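Local coordinates for probable GTP-binding protein EngB (Pyrococcus horikoshii, PDB 2CXX) that binds guanine nucleotide, here held as GDP, and is probably required for normal cell division and septation, at residues E140-L145 against F160-A165; L88-K93 against E147-P152. All coordinates share one frame; numbering follows the deposited sequence.

Contact 1. Residues E140-L145 against F160-A165. With GDP (guanosine-5'-diphosphate), chain D.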
loop_
_atom_site.group_PDB
_atom_site.type_symbol
_atom_site.label_atom_id
_atom_site.label_comp_id
_atom_site.label_asym_id
_atom_site.label_seq_id
_atom_site.Cartn_x
_atom_site.Cartn_y
_atom_site.Cartn_z
ATOM N N GLU A 140 8.301 12.380 -12.025
ATOM C CA GLU A 140 9.558 12.383 -11.312
ATOM C C GLU A 140 9.431 11.560 -10.056
ATOM O O GLU A 140 10.351 10.824 -9.717
ATOM C CB GLU A 140 9.967 13.833 -10.954
ATOM C CG GLU A 140 11.184 13.958 -10.065
ATOM C CD GLU A 140 11.384 15.424 -9.587
ATOM O OE1 GLU A 140 12.239 15.670 -8.705
ATOM O OE2 GLU A 140 10.670 16.329 -10.100
ATOM N N VAL A 141 8.286 11.648 -9.362
ATOM C CA VAL A 141 8.130 10.871 -8.124
ATOM C C VAL A 141 8.130 9.357 -8.448
ATOM O O VAL A 141 8.807 8.543 -7.791
ATOM C CB VAL A 141 6.806 11.294 -7.420
ATOM C CG1 VAL A 141 6.334 10.261 -6.339
ATOM C CG2 VAL A 141 7.032 12.661 -6.759
ATOM N N ILE A 142 7.351 8.998 -9.445
ATOM C CA ILE A 142 7.233 7.601 -9.854
ATOM C C ILE A 142 8.572 7.079 -10.370
ATOM O O ILE A 142 8.924 5.939 -10.104
ATOM C CB ILE A 142 6.120 7.470 -10.907
ATOM C CG1 ILE A 142 4.765 7.680 -10.190
ATOM C CG2 ILE A 142 6.236 6.175 -11.640
ATOM C CD1 ILE A 142 3.560 7.512 -11.057
ATOM N N ASN A 143 9.362 7.903 -11.044
ATOM C CA ASN A 143 10.645 7.406 -11.527
ATOM C C ASN A 143 11.564 7.167 -10.366
ATOM O O ASN A 143 12.337 6.204 -10.373
ATOM C CB ASN A 143 11.329 8.382 -12.477
ATOM C CG ASN A 143 10.658 8.434 -13.834
ATOM O OD1 ASN A 143 9.901 7.533 -14.200
ATOM N ND2 ASN A 143 10.953 9.460 -14.601
ATOM N N PHE A 144 11.498 8.039 -9.352
ATOM C CA PHE A 144 12.343 7.888 -8.170
ATOM C C PHE A 144 11.970 6.601 -7.422
ATOM O O PHE A 144 12.836 5.811 -7.030
ATOM C CB PHE A 144 12.138 9.134 -7.234
ATOM C CG PHE A 144 12.919 9.087 -5.975
ATOM C CD1 PHE A 144 14.243 9.511 -5.951
ATOM C CD2 PHE A 144 12.338 8.610 -4.800
ATOM C CE1 PHE A 144 14.960 9.462 -4.780
ATOM C CE2 PHE A 144 13.025 8.551 -3.641
ATOM C CZ PHE A 144 14.352 8.977 -3.602
ATOM N N LEU A 145 10.668 6.402 -7.201
ATOM C CA LEU A 145 10.205 5.246 -6.469
ATOM C C LEU A 145 10.542 3.983 -7.241
ATOM O O LEU A 145 10.881 2.973 -6.651
ATOM C CB LEU A 145 8.676 5.344 -6.230
ATOM C CG LEU A 145 8.147 6.502 -5.364
ATOM C CD1 LEU A 145 6.639 6.376 -5.155
ATOM C CD2 LEU A 145 8.838 6.433 -4.042
ATOM N N PHE A 160 3.105 1.383 -11.002
ATOM C CA PHE A 160 2.775 2.666 -10.352
ATOM C C PHE A 160 1.571 3.390 -10.911
ATOM O O PHE A 160 1.589 3.876 -12.036
ATOM C CB PHE A 160 3.997 3.601 -10.387
ATOM C CG PHE A 160 5.139 3.087 -9.593
ATOM C CD1 PHE A 160 6.121 2.347 -10.209
ATOM C CD2 PHE A 160 5.230 3.366 -8.215
ATOM C CE1 PHE A 160 7.199 1.891 -9.483
ATOM C CE2 PHE A 160 6.313 2.919 -7.461
ATOM C CZ PHE A 160 7.304 2.180 -8.121
ATOM N N ILE A 161 0.506 3.466 -10.108
ATOM C CA ILE A 161 -0.708 4.143 -10.552
ATOM C C ILE A 161 -0.989 5.359 -9.671
ATOM O O ILE A 161 -1.377 5.225 -8.490
ATOM C CB ILE A 161 -1.960 3.211 -10.436
ATOM C CG1 ILE A 161 -1.685 1.868 -11.122
ATOM C CG2 ILE A 161 -3.189 3.910 -11.037
ATOM C CD1 ILE A 161 -1.499 1.919 -12.595
ATOM N N PRO A 162 -0.756 6.561 -10.203
ATOM C CA PRO A 162 -1.044 7.719 -9.356
ATOM C C PRO A 162 -2.564 7.976 -9.231
ATOM O O PRO A 162 -3.340 7.875 -10.194
ATOM C CB PRO A 162 -0.277 8.846 -10.044
ATOM C CG PRO A 162 -0.253 8.443 -11.475
ATOM C CD PRO A 162 -0.148 6.946 -11.497
ATOM N N ILE A 163 -3.005 8.292 -8.010
ATOM C CA ILE A 163 -4.438 8.548 -7.766
ATOM C C ILE A 163 -4.589 9.661 -6.713
ATOM O O ILE A 163 -3.610 10.075 -6.074
ATOM C CB ILE A 163 -5.122 7.287 -7.126
ATOM C CG1 ILE A 163 -4.282 6.871 -5.903
ATOM C CG2 ILE A 163 -5.095 6.064 -8.073
ATOM C CD1 ILE A 163 -4.915 5.842 -5.028
ATOM N N SER A 164 -5.815 10.161 -6.577
ATOM C CA SER A 164 -6.151 11.010 -5.428
ATOM C C SER A 164 -7.381 10.341 -4.821
ATOM O O SER A 164 -8.463 10.446 -5.367
ATOM C CB SER A 164 -6.532 12.453 -5.763
ATOM O OG SER A 164 -7.002 13.084 -4.567
ATOM N N ALA A 165 -7.200 9.633 -3.699
ATOM C CA ALA A 165 -8.296 8.983 -3.017
ATOM C C ALA A 165 -9.251 10.059 -2.482
ATOM O O ALA A 165 -10.473 9.795 -2.316
ATOM C CB ALA A 165 -7.771 8.134 -1.827
HETATM P PB GDP D . -4.620 5.759 6.471
HETATM O O1B GDP D . -4.035 5.980 7.825
HETATM O O2B GDP D . -3.485 5.448 5.415
HETATM O O3B GDP D . -5.900 4.956 6.374
HETATM O O3A GDP D . -5.079 7.208 6.009
HETATM P PA GDP D . -6.448 8.015 5.841
HETATM O O1A GDP D . -7.254 7.417 4.757
HETATM O O2A GDP D . -7.229 8.056 7.206
HETATM O "O5'" GDP D . -5.982 9.444 5.282
HETATM C "C5'" GDP D . -5.083 10.061 6.153
HETATM C "C4'" GDP D . -5.030 11.567 5.864
HETATM O "O4'" GDP D . -4.668 11.797 4.431
HETATM C "C3'" GDP D . -6.306 12.326 5.998
HETATM O "O3'" GDP D . -6.432 13.599 6.644
HETATM C "C2'" GDP D . -6.980 12.191 4.615
HETATM O "O2'" GDP D . -7.900 13.328 4.404
HETATM C "C1'" GDP D . -5.757 12.527 3.757
HETATM N N9 GDP D . -5.822 12.024 2.377
HETATM C C8 GDP D . -6.159 10.728 1.928
HETATM N N7 GDP D . -6.080 10.678 0.642
HETATM C C5 GDP D . -5.696 11.905 0.169
HETATM C C6 GDP D . -5.438 12.460 -1.122
HETATM O O6 GDP D . -5.556 11.820 -2.120
HETATM N N1 GDP D . -5.040 13.790 -1.219
HETATM C C2 GDP D . -4.904 14.561 -0.099
HETATM N N2 GDP D . -4.515 15.872 -0.250
HETATM N N3 GDP D . -5.138 14.072 1.109
HETATM C C4 GDP D . -5.532 12.760 1.279
#
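The first torsions of Ile142 and Phe160 bring their side chains together: Ile142 sets CG2 anti to its backbone N and beside its carbonyl carbon, while Phe160 turns CG anti to its own carbonyl carbon (chi1 -65°), sending the ring along helix 138-149. This is helix-on-sheet packing in a P-loop GTPase fold, with the helix in the beta-alpha-beta crossover that leads from strand 125-130 to edge strand 160-162. The axes of helical segment 140-145 and strand 160-162 run nearly antiparallel (154°), with a closest approach of 9.8 Å. Ile142 CG2 lies 3.6 Å from Phe160 CB, the two side chains running alongside one another head to tail. Farther along the ring, Leu145 CB approaches Phe160 CE2 to 3.6 Å, while Ile142 O lies over one ring face. The extended Ile142 branch brings CD1 in across the Pro162 ring, 3.8 Å from Pro162 CD. Cutting Phe160 back to an alanine is likely to open a gap beside Leu145 CB and leave Ile142 CG2 without the ring carbons behind CB. Beyond Pro162 the chain enters the Ser164-Ala165 turn, the G5 motif of this family, which reads the guanine: Ala165 N is 3.2 Å from GDP O6, and Ser164 OG is 3.1 Å from that same oxygen.

Contact 2. Residues L88-K93 against E147-P152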
loop_
_atom_site.group_PDB
_atom_site.type_symbol
_atom_site.label_atom_id
_atom_site.label_comp_id
_atom_site.label_asym_id
_atom_site.label_seq_id
_atom_site.Cartn_x
_atom_site.Cartn_y
_atom_site.Cartn_z
ATOM N N LEU A 88 0.061 -1.687 -2.580
ATOM C CA LEU A 88 0.800 -0.945 -1.583
ATOM C C LEU A 88 0.438 0.515 -1.844
ATOM O O LEU A 88 0.709 1.054 -2.917
ATOM C CB LEU A 88 2.335 -1.154 -1.748
ATOM C CG LEU A 88 3.257 -0.161 -1.014
ATOM C CD1 LEU A 88 3.093 -0.186 0.495
ATOM C CD2 LEU A 88 4.705 -0.481 -1.368
ATOM N N VAL A 89 -0.158 1.158 -0.844
ATOM C CA VAL A 89 -0.521 2.576 -0.947
ATOM C C VAL A 89 0.627 3.396 -0.411
ATOM O O VAL A 89 1.083 3.121 0.665
ATOM C CB VAL A 89 -1.727 2.856 -0.083
ATOM C CG1 VAL A 89 -2.277 4.226 -0.402
ATOM C CG2 VAL A 89 -2.808 1.768 -0.339
ATOM N N VAL A 90 1.121 4.371 -1.177
ATOM C CA VAL A 90 2.178 5.275 -0.707
ATOM C C VAL A 90 1.696 6.679 -0.861
ATOM O O VAL A 90 0.793 6.973 -1.650
ATOM C CB VAL A 90 3.518 5.135 -1.448
ATOM C CG1 VAL A 90 3.982 3.620 -1.357
ATOM C CG2 VAL A 90 3.386 5.572 -2.850
ATOM N N ASP A 91 2.319 7.576 -0.097
ATOM C CA ASP A 91 1.950 8.986 -0.132
ATOM C C ASP A 91 2.994 9.539 -1.127
ATOM O O ASP A 91 4.147 9.619 -0.790
ATOM C CB ASP A 91 2.107 9.554 1.289
ATOM C CG ASP A 91 1.957 11.058 1.354
ATOM O OD1 ASP A 91 2.142 11.713 0.306
ATOM O OD2 ASP A 91 1.685 11.563 2.466
ATOM N N GLY A 92 2.548 9.863 -2.346
ATOM C CA GLY A 92 3.470 10.324 -3.392
ATOM C C GLY A 92 4.266 11.580 -3.038
ATOM O O GLY A 92 5.423 11.755 -3.467
ATOM N N LYS A 93 3.645 12.476 -2.278
ATOM C CA LYS A 93 4.385 13.693 -1.842
ATOM C C LYS A 93 5.447 13.380 -0.791
ATOM O O LYS A 93 6.617 13.789 -0.931
ATOM C CB LYS A 93 3.435 14.760 -1.261
ATOM C CG LYS A 93 4.233 16.074 -0.970
ATOM C CD LYS A 93 3.380 17.195 -0.462
ATOM C CE LYS A 93 4.242 18.479 -0.266
ATOM N NZ LYS A 93 5.510 18.141 0.473
ATOM N N GLU A 147 13.117 3.406 -9.146
ATOM C CA GLU A 147 14.525 3.102 -8.940
ATOM C C GLU A 147 14.756 2.553 -7.499
ATOM O O GLU A 147 15.480 1.583 -7.323
ATOM C CB GLU A 147 15.322 4.402 -9.196
ATOM C CG GLU A 147 16.816 4.257 -9.476
ATOM C CD GLU A 147 17.642 4.084 -8.258
ATOM O OE1 GLU A 147 17.308 4.688 -7.234
ATOM O OE2 GLU A 147 18.663 3.351 -8.318
ATOM N N LYS A 148 14.107 3.143 -6.486
ATOM C CA LYS A 148 14.327 2.686 -5.108
ATOM C C LYS A 148 13.700 1.317 -4.813
ATOM O O LYS A 148 14.229 0.540 -3.997
ATOM C CB LYS A 148 13.771 3.729 -4.114
ATOM C CG LYS A 148 14.536 5.072 -4.139
ATOM C CD LYS A 148 15.936 4.885 -3.625
ATOM C CE LYS A 148 16.802 6.102 -3.919
ATOM N NZ LYS A 148 18.242 5.860 -3.548
ATOM N N PHE A 149 12.579 1.033 -5.471
ATOM C CA PHE A 149 11.859 -0.245 -5.274
ATOM C C PHE A 149 12.408 -1.372 -6.198
ATOM O O PHE A 149 11.944 -2.495 -6.130
ATOM C CB PHE A 149 10.389 -0.077 -5.639
ATOM C CG PHE A 149 9.548 0.669 -4.619
ATOM C CD1 PHE A 149 10.134 1.422 -3.577
ATOM C CD2 PHE A 149 8.133 0.686 -4.771
ATOM C CE1 PHE A 149 9.342 2.168 -2.726
ATOM C CE2 PHE A 149 7.327 1.454 -3.916
ATOM C CZ PHE A 149 7.928 2.198 -2.895
ATOM N N GLU A 150 13.381 -1.045 -7.051
ATOM C CA GLU A 150 13.971 -2.015 -8.009
ATOM C C GLU A 150 12.946 -2.516 -9.015
ATOM O O GLU A 150 12.799 -3.712 -9.264
ATOM C CB GLU A 150 14.657 -3.220 -7.293
ATOM C CG GLU A 150 15.854 -2.769 -6.469
ATOM C CD GLU A 150 16.570 -3.896 -5.751
ATOM O OE1 GLU A 150 16.157 -5.079 -5.867
ATOM O OE2 GLU A 150 17.547 -3.574 -5.052
ATOM N N VAL A 151 12.223 -1.559 -9.580
ATOM C CA VAL A 151 11.220 -1.794 -10.602
ATOM C C VAL A 151 11.821 -1.433 -11.955
ATOM O O VAL A 151 12.304 -0.321 -12.142
ATOM C CB VAL A 151 9.990 -0.944 -10.388
ATOM C CG1 VAL A 151 9.056 -1.108 -11.524
ATOM C CG2 VAL A 151 9.298 -1.399 -9.114
ATOM N N PRO A 152 11.827 -2.398 -12.901
ATOM C CA PRO A 152 12.380 -2.159 -14.243
ATOM C C PRO A 152 11.631 -1.045 -14.980
ATOM O O PRO A 152 10.416 -0.914 -14.871
ATOM C CB PRO A 152 12.215 -3.508 -14.969
ATOM C CG PRO A 152 12.066 -4.546 -13.880
ATOM C CD PRO A 152 11.362 -3.795 -12.731
#
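Leu88 and Val90, two residues apart on strand 85-91, receive the far end of the Phe149 ring from helix 138-149. The contact is small, burying 77 Å² over both sides, yet all three touching residues are buried. Its closer half is Leu88 CD2 against Phe149 CE2, at 4.1 Å, with the two side chains facing each other. With CG anti to the backbone N (chi1 165°), Leu88 carries that methyl up to the ring. Val90 CG1 sits at the ring edge, near its plane, and is more distant at 4.5 Å from Phe149 CZ. Val127 of strand 125-130 also touches Phe149, and Tyr115 of helix 110-120 meets its ring with planes about 25° apart, so more than the two segments surrounds the aromatic group.

The solvent side contrasts with this apolar part. On the helix, Glu147 is exposed and Lys148 partly so; Lys148 NZ makes a salt bridge to Glu103 and a long one, 4.0 Å, to Glu147 OE1. At exposed Glu150 the chain turns through positive phi (63°) in a Schellman motif, which leads it off the helix just beyond the inward-pointing Phe149. Such a division, with the Phe149 ring against the sheet and Glu147 and Lys148 outward, is that of an amphipathic helix covering one face of the central beta-sheet in a P-loop GTPase.

How the contacts relate
Along the chain the segments alternate: 88-93 (contact 2), 140-145 (contact 1), 147-152 (contact 2), then 160-165 (contact 1). Both contacts draw on successive parts of helix 138-149 and reach the same sheet, where strand 125-130 separates strands 85-91 and 160-162. Their centres lie 7 Å apart and they join directly. Phe160 CZ is 3.8 Å from Phe149 CD2, and the same Phe160 ring also packs on Val151. Leu145 CD1 in turn reaches Val90 CG2. One helix therefore packs, through a continuous apolar layer, on an inner strand and on the edge strand whose continuation carries the guanine-contacting Ser164 and Ala165.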